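Local structure of multicopper oxidase (Uncultured bacterium, 4E9X) at residues A[186-191]-A[238-243]. The protein probably oxidises substrates at a mononuclear copper and passes the electrons to a copper cluster that reduces dioxygen, as multicopper oxidases do. Numbering follows the deposited sequence.
Sequences GDVVKI and DVIIEA
Lys190 NZ is gripped by three partners: Asp238 OD2 at 2.7 Å in a salt bridge, water 2, and Glu133 OE2 in a second salt bridge. Its chain runs extended from chi1 (173°) through chi3 and bends only at chi4 (74°), which swings NZ to the anti side of OD2, 21° out of the carboxylate plane. Asp238 OD1 is held separately by Thr100. With an alanine here, Asp238 and Glu133 would probably lose the ammonium group they share, and water 2 a donor. The two strands run antiparallel, Val189 and Ile241 forming a hydrogen-bonded pair: Val189 N to Ile241 O and Ile241 N to Val189 O are both 2.8 Å, both donors in the carbonyl plane. On the face with Val189, Ile191 CD1 crosses to Ile241 CD1 at 3.6 Å. On the Lys190 face, Val188 CG1 meets Ile240 CG2 at 3.9 Å. Farther along, water 1 donates to Asp187 O and to Glu242 OE1. Strands 187-195 and 236-243 are adjacent in a sheet of the second cupredoxin-like domain. In this strand pair, the face with Val189, Ile191, Val239 and Ile241 is aliphatic apart from Asp187 at its end, while the other carries charges paired with Glu133 and Arg135 beside Val188 and Ile240.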
ATOM      1  N   GLY A 186      11.726 -28.058  11.501  1.00 10.77           N
ATOM      2  CA  GLY A 186      11.702 -27.751  12.948  1.00 11.10           C
ATOM      3  C   GLY A 186      12.310 -26.381  13.212  1.00 10.60           C
ATOM      4  O   GLY A 186      12.194 -25.868  14.305  1.00 12.42           O
ATOM      5  N   ASP A 187      12.993 -25.775  12.207  1.00  9.92           N
ATOM      6  CA  ASP A 187      13.456 -24.398  12.398  1.00  9.24           C
ATOM      7  C   ASP A 187      12.274 -23.485  12.678  1.00  8.74           C
ATOM      8  O   ASP A 187      11.149 -23.720  12.261  1.00  9.61           O
ATOM      9  CB  ASP A 187      14.206 -23.905  11.154  1.00  9.51           C
ATOM     10  CG  ASP A 187      15.703 -24.134  11.197  1.00 12.76           C
ATOM     11  OD1 ASP A 187      16.326 -24.112  12.296  1.00 18.72           O
ATOM     12  OD2 ASP A 187      16.308 -24.310  10.101  1.00 12.32           O
ATOM     13  N   VAL A 188      12.582 -22.402  13.407  1.00  9.25           N
ATOM     14  CA  VAL A 188      11.613 -21.324  13.681  1.00  9.21           C
ATOM     15  C   VAL A 188      12.296 -20.067  13.200  1.00  8.89           C
ATOM     16  O   VAL A 188      13.328 -19.644  13.748  1.00 10.58           O
ATOM     17  CB  VAL A 188      11.315 -21.254  15.188  1.00  9.80           C
ATOM     18  CG1 VAL A 188      10.325 -20.086  15.462  1.00 12.58           C
ATOM     19  CG2 VAL A 188      10.760 -22.575  15.650  1.00 12.63           C
ATOM     20  N   VAL A 189      11.732 -19.491  12.131  1.00  8.66           N
ATOM     21  CA  VAL A 189      12.471 -18.461  11.364  1.00  8.35           C
ATOM     22  C   VAL A 189      11.822 -17.092  11.638  1.00  7.84           C
ATOM     23  O   VAL A 189      10.641 -16.927  11.389  1.00  8.40           O
ATOM     24  CB  VAL A 189      12.463 -18.776   9.881  1.00  8.23           C
ATOM     25  CG1 VAL A 189      13.350 -17.778   9.117  1.00 10.02           C
ATOM     26  CG2 VAL A 189      12.954 -20.213   9.607  1.00 10.72           C
ATOM     27  N   LYS A 190      12.638 -16.145  12.113  1.00  8.21           N
ATOM     28  CA  LYS A 190      12.151 -14.758  12.247  1.00  8.07           C
ATOM     29  C   LYS A 190      12.610 -14.037  10.986  1.00  7.92           C
ATOM     30  O   LYS A 190      13.820 -14.063  10.701  1.00  8.63           O
ATOM     31  CB  LYS A 190      12.734 -14.150  13.525  1.00  9.30           C
ATOM     32  CG  LYS A 190      12.418 -12.642  13.643  1.00  9.57           C
ATOM     33  CD  LYS A 190      12.938 -12.123  14.997  1.00 11.41           C
ATOM     34  CE  LYS A 190      12.570 -10.725  15.313  1.00 11.83           C
ATOM     35  NZ  LYS A 190      11.140 -10.525  15.695  1.00 10.54           N
ATOM     36  N   ILE A 191      11.682 -13.422  10.246  1.00  7.40           N
ATOM     37  CA  ILE A 191      12.059 -12.610   9.078  1.00  7.57           C
ATOM     38  C   ILE A 191      11.684 -11.156   9.381  1.00  6.71           C
ATOM     39  O   ILE A 191      10.555 -10.890   9.795  1.00  7.79           O
ATOM     40  CB  ILE A 191      11.426 -13.123   7.793  1.00  7.72           C
ATOM     41  CG1 ILE A 191      11.861 -14.596   7.569  1.00  9.90           C
ATOM     42  CG2 ILE A 191      11.857 -12.262   6.623  1.00  9.33           C
ATOM     43  CD1 ILE A 191      10.789 -15.452   7.026  1.00 26.86           C
ATOM     44  N   ASP A 238       8.068  -7.705  11.287  1.00  7.39           N
ATOM     45  CA  ASP A 238       8.710  -8.945  11.664  1.00  7.63           C
ATOM     46  C   ASP A 238       7.662 -10.025  11.640  1.00  6.67           C
ATOM     47  O   ASP A 238       6.544  -9.825  12.120  1.00  7.43           O
ATOM     48  CB  ASP A 238       9.295  -8.922  13.075  1.00  7.98           C
ATOM     49  CG  ASP A 238      10.355  -7.900  13.438  1.00  7.72           C
ATOM     50  OD1 ASP A 238      10.622  -6.957  12.669  1.00  8.58           O
ATOM     51  OD2 ASP A 238      10.949  -8.095  14.512  1.00 10.34           O
ATOM     52  N   VAL A 239       8.053 -11.189  11.103  1.00  6.91           N
ATOM     53  CA  VAL A 239       7.147 -12.327  11.066  1.00  6.82           C
ATOM     54  C   VAL A 239       7.915 -13.555  11.589  1.00  6.82           C
ATOM     55  O   VAL A 239       9.143 -13.562  11.702  1.00  7.90           O
ATOM     56  CB  VAL A 239       6.641 -12.618   9.638  1.00  7.09           C
ATOM     57  CG1 VAL A 239       5.986 -11.347   9.042  1.00  8.25           C
ATOM     58  CG2 VAL A 239       7.759 -13.154   8.724  1.00  7.49           C
ATOM     59  N   ILE A 240       7.146 -14.592  11.914  1.00  7.35           N
ATOM     60  CA  ILE A 240       7.670 -15.927  12.236  1.00  7.41           C
ATOM     61  C   ILE A 240       7.114 -16.910  11.218  1.00  7.19           C
ATOM     62  O   ILE A 240       5.900 -16.943  10.963  1.00  8.08           O
ATOM     63  CB  ILE A 240       7.218 -16.353  13.665  1.00  7.90           C
ATOM     64  CG1 ILE A 240       7.774 -15.410  14.751  1.00  9.34           C
ATOM     65  CG2 ILE A 240       7.605 -17.795  13.924  1.00 10.09           C
ATOM     66  CD1 ILE A 240       9.290 -15.530  14.877  1.00 12.34           C
ATOM     67  N   ILE A 241       8.012 -17.734  10.679  1.00  7.09           N
ATOM     68  CA  ILE A 241       7.617 -18.911   9.905  1.00  8.11           C
ATOM     69  C   ILE A 241       8.054 -20.143  10.682  1.00  8.18           C
ATOM     70  O   ILE A 241       9.223 -20.257  11.056  1.00  9.80           O
ATOM     71  CB  ILE A 241       8.227 -18.921   8.492  1.00  7.72           C
ATOM     72  CG1 ILE A 241       7.559 -17.825   7.640  1.00  8.69           C
ATOM     73  CG2 ILE A 241       8.084 -20.314   7.869  1.00  9.69           C
ATOM     74  CD1 ILE A 241       8.126 -17.682   6.242  1.00  9.90           C
ATOM     75  N   GLU A 242       7.124 -21.066  10.916  1.00  9.28           N
ATOM     76  CA  GLU A 242       7.446 -22.407  11.413  1.00  8.92           C
ATOM     77  C   GLU A 242       7.886 -23.244  10.238  1.00  8.18           C
ATOM     78  O   GLU A 242       7.054 -23.494   9.347  1.00 10.20           O
ATOM     79  CB  GLU A 242       6.230 -23.060  12.127  1.00 10.61           C
ATOM     80  CG  GLU A 242       5.605 -22.205  13.232  1.00 13.40           C
ATOM     81  CD  GLU A 242       6.362 -22.266  14.550  1.00 14.68           C
ATOM     82  OE1 GLU A 242       7.172 -23.197  14.778  1.00 18.11           O
ATOM     83  OE2 GLU A 242       6.109 -21.373  15.375  1.00 20.78           O
ATOM     84  N   ALA A 243       9.147 -23.672  10.211  1.00  9.42           N
ATOM     85  CA  ALA A 243       9.607 -24.485   9.062  1.00  9.14           C
ATOM     86  C   ALA A 243       9.283 -25.938   9.241  1.00  9.37           C
ATOM     87  O   ALA A 243      10.114 -26.761   9.577  1.00 12.43           O
ATOM     88  CB  ALA A 243      11.130 -24.285   8.894  1.00 12.88           C
TER
HETATM   89  O   HOH W   1       8.874 -24.994  13.460  1.00 17.30           O
HETATM   90  O   HOH W   2       9.094 -12.151  14.565  1.00 11.40           O